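Local structure of amine Dehydrogenase (Pseudomonas putida, 1JMX) at residues Ala81-Val86 against Arg126-Ser131; Lys104-Thr109 against Phe130-Gly135; Pro140-Pro145 against Met171-Gly176. The protein probably serves as the beta-propeller subunit of a quinohemoprotein amine dehydrogenase, which oxidises primary amines and passes the electrons on through heme c. All coordinates share one frame; numbering follows the deposited sequence.

Contact 1 of 3, residues Ala81-Val86 against Arg126-Ser131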
loop_
_atom_site.group_PDB
_atom_site.type_symbol
_atom_site.label_atom_id
_atom_site.label_comp_id
_atom_site.label_asym_id
_atom_site.label_seq_id
_atom_site.Cartn_x
_atom_site.Cartn_y
_atom_site.Cartn_z
ATOM N N ALA B 81 26.545 4.169 20.663
ATOM C CA ALA B 81 27.264 4.030 19.412
ATOM C C ALA B 81 26.362 4.489 18.284
ATOM O O ALA B 81 25.232 4.034 18.159
ATOM C CB ALA B 81 27.677 2.581 19.200
ATOM N N ASN B 82 26.830 5.461 17.520
ATOM C CA ASN B 82 26.069 5.948 16.392
ATOM C C ASN B 82 26.572 5.157 15.197
ATOM O O ASN B 82 27.775 4.937 15.055
ATOM C CB ASN B 82 26.290 7.448 16.194
ATOM C CG ASN B 82 25.711 7.952 14.896
ATOM O OD1 ASN B 82 26.441 8.264 13.968
ATOM N ND2 ASN B 82 24.397 8.002 14.813
ATOM N N LEU B 83 25.644 4.726 14.348
ATOM C CA LEU B 83 25.978 3.931 13.178
ATOM C C LEU B 83 26.303 4.726 11.910
ATOM O O LEU B 83 26.439 4.153 10.831
ATOM C CB LEU B 83 24.864 2.916 12.914
ATOM C CG LEU B 83 24.481 2.044 14.114
ATOM C CD1 LEU B 83 23.423 1.042 13.693
ATOM C CD2 LEU B 83 25.702 1.326 14.684
ATOM N N SER B 84 26.482 6.035 12.049
ATOM C CA SER B 84 26.806 6.892 10.906
ATOM C C SER B 84 28.120 7.629 11.126
ATOM O O SER B 84 28.154 8.859 11.086
ATOM C CB SER B 84 25.696 7.915 10.672
ATOM O OG SER B 84 24.475 7.273 10.411
ATOM N N SER B 85 29.198 6.880 11.334
ATOM C CA SER B 85 30.509 7.477 11.573
ATOM C C SER B 85 31.279 7.836 10.306
ATOM O O SER B 85 32.242 8.599 10.368
ATOM C CB SER B 85 31.357 6.575 12.465
ATOM O OG SER B 85 31.546 5.314 11.860
ATOM N N VAL B 86 30.881 7.271 9.171
ATOM C CA VAL B 86 31.540 7.577 7.902
ATOM C C VAL B 86 30.933 8.868 7.349
ATOM O O VAL B 86 29.712 8.974 7.210
ATOM C CB VAL B 86 31.379 6.425 6.884
ATOM C CG1 VAL B 86 32.009 6.792 5.548
ATOM C CG2 VAL B 86 32.007 5.162 7.438
ATOM N N ARG B 126 28.495 -3.142 5.969
ATOM C CA ARG B 126 29.719 -3.383 6.734
ATOM C C ARG B 126 29.412 -3.668 8.191
ATOM O O ARG B 126 28.441 -3.166 8.729
ATOM C CB ARG B 126 30.665 -2.172 6.654
ATOM C CG ARG B 126 30.074 -0.898 7.227
ATOM C CD ARG B 126 30.994 0.289 7.073
ATOM N NE ARG B 126 30.293 1.519 7.430
ATOM C CZ ARG B 126 29.887 2.431 6.554
ATOM N NH1 ARG B 126 30.118 2.269 5.255
ATOM N NH2 ARG B 126 29.208 3.487 6.975
ATOM N N LEU B 127 30.211 -4.527 8.809
ATOM C CA LEU B 127 30.048 -4.828 10.222
ATOM C C LEU B 127 30.975 -3.849 10.938
ATOM O O LEU B 127 32.096 -3.618 10.499
ATOM C CB LEU B 127 30.491 -6.264 10.535
ATOM C CG LEU B 127 30.303 -6.711 11.993
ATOM C CD1 LEU B 127 28.876 -7.214 12.201
ATOM C CD2 LEU B 127 31.290 -7.806 12.339
ATOM N N GLU B 128 30.476 -3.222 11.993
ATOM C CA GLU B 128 31.263 -2.288 12.780
ATOM C C GLU B 128 31.306 -2.815 14.204
ATOM O O GLU B 128 30.282 -3.205 14.760
ATOM C CB GLU B 128 30.647 -0.892 12.754
ATOM C CG GLU B 128 30.674 -0.246 11.389
ATOM C CD GLU B 128 30.160 1.169 11.389
ATOM O OE1 GLU B 128 29.434 1.568 12.317
ATOM O OE2 GLU B 128 30.491 1.889 10.442
ATOM N N VAL B 129 32.506 -2.873 14.766
ATOM C CA VAL B 129 32.711 -3.363 16.116
ATOM C C VAL B 129 32.946 -2.172 17.021
ATOM O O VAL B 129 33.698 -1.266 16.681
ATOM C CB VAL B 129 33.938 -4.291 16.195
ATOM C CG1 VAL B 129 34.014 -4.944 17.557
ATOM C CG2 VAL B 129 33.889 -5.341 15.095
ATOM N N PHE B 130 32.284 -2.159 18.166
ATOM C CA PHE B 130 32.434 -1.074 19.117
ATOM C C PHE B 130 32.848 -1.683 20.438
ATOM O O PHE B 130 32.451 -2.798 20.775
ATOM C CB PHE B 130 31.112 -0.327 19.314
ATOM C CG PHE B 130 30.533 0.220 18.048
ATOM C CD1 PHE B 130 29.659 -0.540 17.281
ATOM C CD2 PHE B 130 30.871 1.493 17.609
ATOM C CE1 PHE B 130 29.135 -0.040 16.096
ATOM C CE2 PHE B 130 30.348 1.999 16.422
ATOM C CZ PHE B 130 29.482 1.230 15.669
ATOM N N SER B 131 33.709 -0.976 21.146
ATOM C CA SER B 131 34.141 -1.425 22.447
ATOM C C SER B 131 33.149 -0.795 23.413
ATOM O O SER B 131 32.874 0.402 23.333
ATOM C CB SER B 131 35.555 -0.937 22.731
ATOM O OG SER B 131 35.930 -1.273 24.047
HETATM O O HOH W 1 29.156 4.221 12.797
HETATM O O HOH W 2 28.961 3.902 9.675
#
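With CG anti to its carbonyl carbon (chi1 -57°), Phe130 swings its ring under Ala81; a chi1 of 61° sends Arg126 out between its own backbone N and carbonyl carbon, and from there the extended chain carries the guanidinium to Val86. The methyl CB of Ala81 sits over the centre of the Phe130 ring, 3.8 Å from its centroid, a CH-pi contact that suits a small residue at a buried place. Leu83 comes in at about a right angle to the same side chain, CD2 lying 3.9 Å from Phe130 CZ. Val86 CG2 covers one face of the Arg126 guanidinium, 3.3 Å from NH2. The two segments belong to adjacent blades of a beta-propeller: Ala81 and Asn82 end the outermost strand of one, strand 76-82, and strand 126-131 belongs to the next. No direct hydrogen bond joins the segments, and the polar layer beside the ring is bridged by water. One water touches Asn82 O, Ser85 OG and Glu128 OE1; another accepts from Arg126 NH2 at 2.7 Å and also reaches Leu83 O and Glu128 OE2. Glu128 is probably tolerated at this buried spot because its charge is matched: Arg126 NE meets OE2 at 3.0 Å in a salt bridge, with OE2 lying near the guanidinium plane, while NH1 pairs with Glu89. These two carboxylate partners probably limit rotation of the guanidinium, whose face is turned to Val86. In the turn itself, Asn82 OD1 accepts from Ser84 N at 2.9 Å, forming an Asx turn that bends the chain as it leaves the strand.

Contact 2 of 3, residues Lys104-Thr109 against Phe130-Gly135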
loop_
_atom_site.group_PDB
_atom_site.type_symbol
_atom_site.label_atom_id
_atom_site.label_comp_id
_atom_site.label_asym_id
_atom_site.label_seq_id
_atom_site.Cartn_x
_atom_site.Cartn_y
_atom_site.Cartn_z
ATOM N N LYS B 104 32.353 -7.211 26.062
ATOM C CA LYS B 104 33.326 -6.154 25.796
ATOM C C LYS B 104 33.182 -5.469 24.446
ATOM O O LYS B 104 33.722 -4.387 24.240
ATOM C CB LYS B 104 34.750 -6.690 25.984
ATOM C CG LYS B 104 35.114 -6.922 27.457
ATOM C CD LYS B 104 36.330 -7.836 27.618
ATOM C CE LYS B 104 37.542 -7.286 26.883
ATOM N NZ LYS B 104 38.626 -8.301 26.779
ATOM N N GLU B 105 32.484 -6.102 23.514
ATOM C CA GLU B 105 32.276 -5.507 22.199
ATOM C C GLU B 105 30.830 -5.675 21.768
ATOM O O GLU B 105 30.130 -6.573 22.233
ATOM C CB GLU B 105 33.153 -6.158 21.133
ATOM C CG GLU B 105 34.591 -6.349 21.506
ATOM C CD GLU B 105 35.456 -6.661 20.307
ATOM O OE1 GLU B 105 35.222 -7.685 19.619
ATOM O OE2 GLU B 105 36.373 -5.855 20.052
ATOM N N VAL B 106 30.404 -4.790 20.875
ATOM C CA VAL B 106 29.067 -4.814 20.307
ATOM C C VAL B 106 29.279 -4.764 18.794
ATOM O O VAL B 106 30.086 -3.981 18.298
ATOM C CB VAL B 106 28.199 -3.600 20.769
ATOM C CG1 VAL B 106 26.842 -3.613 20.065
ATOM C CG2 VAL B 106 27.988 -3.638 22.281
ATOM N N TYR B 107 28.604 -5.656 18.082
ATOM C CA TYR B 107 28.705 -5.728 16.636
ATOM C C TYR B 107 27.397 -5.229 16.028
ATOM O O TYR B 107 26.334 -5.363 16.619
ATOM C CB TYR B 107 28.974 -7.170 16.201
ATOM C CG TYR B 107 29.990 -7.880 17.063
ATOM C CD1 TYR B 107 29.587 -8.791 18.041
ATOM C CD2 TYR B 107 31.351 -7.594 16.945
ATOM C CE1 TYR B 107 30.508 -9.388 18.884
ATOM C CE2 TYR B 107 32.279 -8.188 17.779
ATOM C CZ TYR B 107 31.852 -9.080 18.750
ATOM O OH TYR B 107 32.774 -9.636 19.600
ATOM N N ALA B 108 27.488 -4.636 14.850
ATOM C CA ALA B 108 26.309 -4.128 14.176
ATOM C C ALA B 108 26.584 -4.052 12.691
ATOM O O ALA B 108 27.631 -3.552 12.289
ATOM C CB ALA B 108 25.962 -2.746 14.710
ATOM N N THR B 109 25.724 -4.641 11.867
ATOM C CA THR B 109 25.971 -4.495 10.442
ATOM C C THR B 109 25.193 -3.259 10.001
ATOM O O THR B 109 24.046 -3.039 10.410
ATOM C CB THR B 109 25.708 -5.769 9.572
ATOM O OG1 THR B 109 24.586 -5.566 8.717
ATOM C CG2 THR B 109 25.535 -6.989 10.403
ATOM N N PHE B 130 32.284 -2.159 18.166
ATOM C CA PHE B 130 32.434 -1.074 19.117
ATOM C C PHE B 130 32.848 -1.683 20.438
ATOM O O PHE B 130 32.451 -2.798 20.775
ATOM C CB PHE B 130 31.112 -0.327 19.314
ATOM C CG PHE B 130 30.533 0.220 18.048
ATOM C CD1 PHE B 130 29.659 -0.540 17.281
ATOM C CD2 PHE B 130 30.871 1.493 17.609
ATOM C CE1 PHE B 130 29.135 -0.040 16.096
ATOM C CE2 PHE B 130 30.348 1.999 16.422
ATOM C CZ PHE B 130 29.482 1.230 15.669
ATOM N N SER B 131 33.709 -0.976 21.146
ATOM C CA SER B 131 34.141 -1.425 22.447
ATOM C C SER B 131 33.149 -0.795 23.413
ATOM O O SER B 131 32.874 0.402 23.333
ATOM C CB SER B 131 35.555 -0.937 22.731
ATOM O OG SER B 131 35.930 -1.273 24.047
ATOM N N THR B 132 32.576 -1.604 24.293
ATOM C CA THR B 132 31.595 -1.101 25.246
ATOM C C THR B 132 32.206 -0.155 26.281
ATOM O O THR B 132 31.493 0.618 26.932
ATOM C CB THR B 132 30.877 -2.251 25.956
ATOM O OG1 THR B 132 31.840 -3.092 26.600
ATOM C CG2 THR B 132 30.090 -3.072 24.952
ATOM N N ALA B 133 33.529 -0.205 26.408
ATOM C CA ALA B 133 34.249 0.644 27.352
ATOM C C ALA B 133 34.353 2.086 26.864
ATOM O O ALA B 133 34.628 2.986 27.655
ATOM C CB ALA B 133 35.653 0.075 27.620
ATOM N N ASP B 134 34.104 2.305 25.572
ATOM C CA ASP B 134 34.190 3.640 24.984
ATOM C C ASP B 134 33.108 4.651 25.347
ATOM O O ASP B 134 33.148 5.796 24.890
ATOM C CB ASP B 134 34.372 3.540 23.472
ATOM C CG ASP B 134 35.745 3.009 23.091
ATOM O OD1 ASP B 134 35.990 2.771 21.890
ATOM O OD2 ASP B 134 36.587 2.826 24.004
ATOM N N GLY B 135 32.143 4.228 26.159
ATOM C CA GLY B 135 31.088 5.124 26.611
ATOM C C GLY B 135 30.081 5.700 25.625
ATOM O O GLY B 135 29.666 5.046 24.666
HETATM O O HOH W 3 37.005 -4.125 23.003
#
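This is an antiparallel strand pairing inside one propeller blade, between the start of strand 105-115 and the end of strand 126-131, where the latter runs out into a turn. Val106 and Phe130 form a hydrogen-bonded pair, with Phe130 N donating to Val106 O at 2.9 Å and Val106 N donating to Phe130 O, also at 2.9 Å. Next to them, Glu105 and Ser131 are a non-hydrogen-bonded pair, beside which Glu105 CA makes a CA-H...O contact of 3.1 Å to Phe130 O. One further bond lies past the strand end: Thr132 N meets Lys104 O at 3.0 Å and is nearly straight, 167° at the hydrogen, though the donor stands well above the carbonyl plane. Threonine suits this corner because its two branches do different work. With OG1 between the backbone N and the carbonyl carbon (chi1 57°), the hydroxyl is hydrogen-bonded to Gly103 O, while CG2 points to Val106 and meets its CG2 at 3.4 Å, closer than two methyl groups normally pack. Beta-branched Val106 suits the strand and lies on the face that meets Tyr58 and Ile67 of the neighbouring blade. The Phe130 ring presents its edge to this strand, CD1 standing 3.6 Å from Val106 O and CE1 4.4 Å from Ala108 CB. On the face of Glu105 and Ser131 the chemistry changes: Glu105 forms a salt bridge with Arg142. Apolar side chains thus turn toward the adjoining blade, while the opposite face carries a carboxylate whose charge is probably steadied by that arginine.

Contact 3 of 3, residues Pro140-Pro145 against Met171-Gly176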
loop_
_atom_site.group_PDB
_atom_site.type_symbol
_atom_site.label_atom_id
_atom_site.label_comp_id
_atom_site.label_asym_id
_atom_site.label_seq_id
_atom_site.Cartn_x
_atom_site.Cartn_y
_atom_site.Cartn_z
ATOM N N PRO B 140 33.769 3.013 15.630
ATOM C CA PRO B 140 34.306 1.747 15.118
ATOM C C PRO B 140 35.771 1.486 15.466
ATOM O O PRO B 140 36.637 2.340 15.239
ATOM C CB PRO B 140 34.118 1.887 13.607
ATOM C CG PRO B 140 32.896 2.702 13.497
ATOM C CD PRO B 140 33.107 3.766 14.547
ATOM N N VAL B 141 36.028 0.332 16.081
ATOM C CA VAL B 141 37.390 -0.060 16.424
ATOM C C VAL B 141 37.865 -1.091 15.404
ATOM O O VAL B 141 39.047 -1.403 15.322
ATOM C CB VAL B 141 37.516 -0.624 17.871
ATOM C CG1 VAL B 141 37.197 0.459 18.887
ATOM C CG2 VAL B 141 36.618 -1.846 18.073
ATOM N N ARG B 142 36.937 -1.557 14.576
ATOM C CA ARG B 142 37.224 -2.545 13.547
ATOM C C ARG B 142 36.000 -2.603 12.640
ATOM O O ARG B 142 34.884 -2.457 13.115
ATOM C CB ARG B 142 37.414 -3.905 14.217
ATOM C CG ARG B 142 38.428 -4.823 13.578
ATOM C CD ARG B 142 38.471 -6.154 14.332
ATOM N NE ARG B 142 38.489 -5.930 15.766
ATOM C CZ ARG B 142 37.664 -6.501 16.634
ATOM N NH1 ARG B 142 36.739 -7.358 16.239
ATOM N NH2 ARG B 142 37.723 -6.158 17.902
ATOM N N THR B 143 36.207 -2.736 11.336
ATOM C CA THR B 143 35.090 -2.846 10.400
ATOM C C THR B 143 35.429 -3.779 9.252
ATOM O O THR B 143 36.558 -3.809 8.774
ATOM C CB THR B 143 34.504 -1.454 9.901
ATOM O OG1 THR B 143 34.419 -1.416 8.472
ATOM C CG2 THR B 143 35.292 -0.288 10.403
ATOM N N PHE B 144 34.452 -4.587 8.864
ATOM C CA PHE B 144 34.637 -5.559 7.803
ATOM C C PHE B 144 33.492 -5.464 6.817
ATOM O O PHE B 144 32.456 -4.886 7.124
ATOM C CB PHE B 144 34.610 -6.979 8.376
ATOM C CG PHE B 144 35.504 -7.185 9.552
ATOM C CD1 PHE B 144 34.994 -7.123 10.843
ATOM C CD2 PHE B 144 36.848 -7.485 9.374
ATOM C CE1 PHE B 144 35.816 -7.362 11.948
ATOM C CE2 PHE B 144 37.677 -7.725 10.467
ATOM C CZ PHE B 144 37.159 -7.664 11.757
ATOM N N PRO B 145 33.680 -6.012 5.605
ATOM C CA PRO B 145 32.629 -5.990 4.582
ATOM C C PRO B 145 31.577 -7.056 4.894
ATOM O O PRO B 145 31.896 -8.128 5.411
ATOM C CB PRO B 145 33.394 -6.310 3.297
ATOM C CG PRO B 145 34.508 -7.180 3.777
ATOM C CD PRO B 145 34.954 -6.492 5.040
ATOM N N MET B 171 30.744 -16.142 11.420
ATOM C CA MET B 171 31.792 -15.160 11.193
ATOM C C MET B 171 32.796 -14.957 12.313
ATOM O O MET B 171 32.446 -14.941 13.491
ATOM C CB MET B 171 31.145 -13.823 10.819
ATOM C CG MET B 171 32.105 -12.688 10.563
ATOM S SD MET B 171 31.204 -11.229 10.092
ATOM C CE MET B 171 32.342 -10.501 8.972
ATOM N N ASP B 172 34.058 -14.821 11.906
ATOM C CA ASP B 172 35.172 -14.572 12.806
ATOM C C ASP B 172 35.222 -13.053 12.947
ATOM O O ASP B 172 35.483 -12.355 11.974
ATOM C CB ASP B 172 36.468 -15.067 12.163
ATOM C CG ASP B 172 37.656 -15.002 13.103
ATOM O OD1 ASP B 172 38.530 -15.887 13.010
ATOM O OD2 ASP B 172 37.740 -14.079 13.931
ATOM N N VAL B 173 34.997 -12.548 14.159
ATOM C CA VAL B 173 35.001 -11.106 14.393
ATOM C C VAL B 173 36.380 -10.446 14.420
ATOM O O VAL B 173 36.471 -9.229 14.528
ATOM C CB VAL B 173 34.181 -10.704 15.662
ATOM C CG1 VAL B 173 32.759 -11.183 15.540
ATOM C CG2 VAL B 173 34.804 -11.250 16.920
ATOM N N LYS B 174 37.443 -11.243 14.314
ATOM C CA LYS B 174 38.816 -10.715 14.306
ATOM C C LYS B 174 39.315 -10.537 12.875
ATOM O O LYS B 174 39.910 -9.510 12.539
ATOM C CB LYS B 174 39.774 -11.642 15.067
ATOM C CG LYS B 174 39.791 -11.449 16.577
ATOM C CD LYS B 174 38.373 -11.485 17.143
ATOM C CE LYS B 174 38.316 -11.265 18.643
ATOM N NZ LYS B 174 36.894 -11.086 19.092
ATOM N N THR B 175 39.044 -11.533 12.035
ATOM C CA THR B 175 39.468 -11.515 10.638
ATOM C C THR B 175 38.342 -11.083 9.699
ATOM O O THR B 175 38.587 -10.653 8.564
ATOM C CB THR B 175 39.942 -12.911 10.183
ATOM O OG1 THR B 175 38.819 -13.801 10.121
ATOM C CG2 THR B 175 40.989 -13.480 11.163
ATOM N N GLY B 176 37.107 -11.238 10.167
ATOM C CA GLY B 176 35.960 -10.881 9.361
ATOM C C GLY B 176 35.623 -11.921 8.312
ATOM O O GLY B 176 34.708 -11.712 7.509
HETATM O O HOH W 4 34.004 -9.875 5.748
#
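The loop 171-176, joining strands 168-171 and 178-182 of one propeller blade, closes over Phe144 on strand 142-145 of the preceding blade. An Asx turn shapes the loop: Asp172 OD2 accepts from Lys174 N at 2.9 Å, and Gly176 N returns to Asp172 O. The Phe144 ring, its CG held anti to the carbonyl carbon (chi1 -50°), is inserted into this curl. Gly176 CA lies over one face, 3.7 Å from the ring centroid in a CH-pi contact, offset toward CD2. Glycine fits for two reasons: its phi is positive, and a side chain would run into the ring. Lys174 O lies at the ring edge, 3.4 Å from CZ, where the C-H groups are slightly electropositive, and Val173 O approaches CE1 obliquely at 3.3 Å. At the root of the side chain, Met171 CE reaches Phe144 CB at 4.2 Å. Replacing Phe144 by an alanine would probably leave a gap beneath Gly176 and strip the loop carbonyls of their aromatic neighbour, so that the curl could shift. A water donates to Pro145 O at 2.8 Å and also to Gly176 O, tying the two backbones at the strand's far end. Arg142 NH1 approaches Val173 O too, but that weak hydrogen bond is doubtful, too short and too bent (128°) to be taken at face value; the firmer partner of the guanidinium is Glu105, which salt-bridges NH2. Strand 142-145 is hydrogen-bonded to strand 126-131, through Phe144 with Leu127, and so is the last strand of its sheet, with the loop of the next blade packed against it.

How the contacts relate
All three contacts gather around one blade of the propeller, on the same side of the chain's centre. Contacts 1 and 2 lie about 8 Å apart, centre to centre, and share Phe130 and Ser131 on strand 126-131; contact 3 lies about 11 Å from contact 1 and 12 Å from contact 2. Contact 2 binds neighbouring strands within the blade, contact 1 reaches back to the preceding blade, and contact 3 reaches forward to the following one. Along the chain, contacts 1 and 2 both close on strand 126-131 before contact 3 opens. Strand 105-115 leads directly into Leu116-Tyr120, which touch heme c, so the blade tied to both neighbours is also one that meets the cofactor.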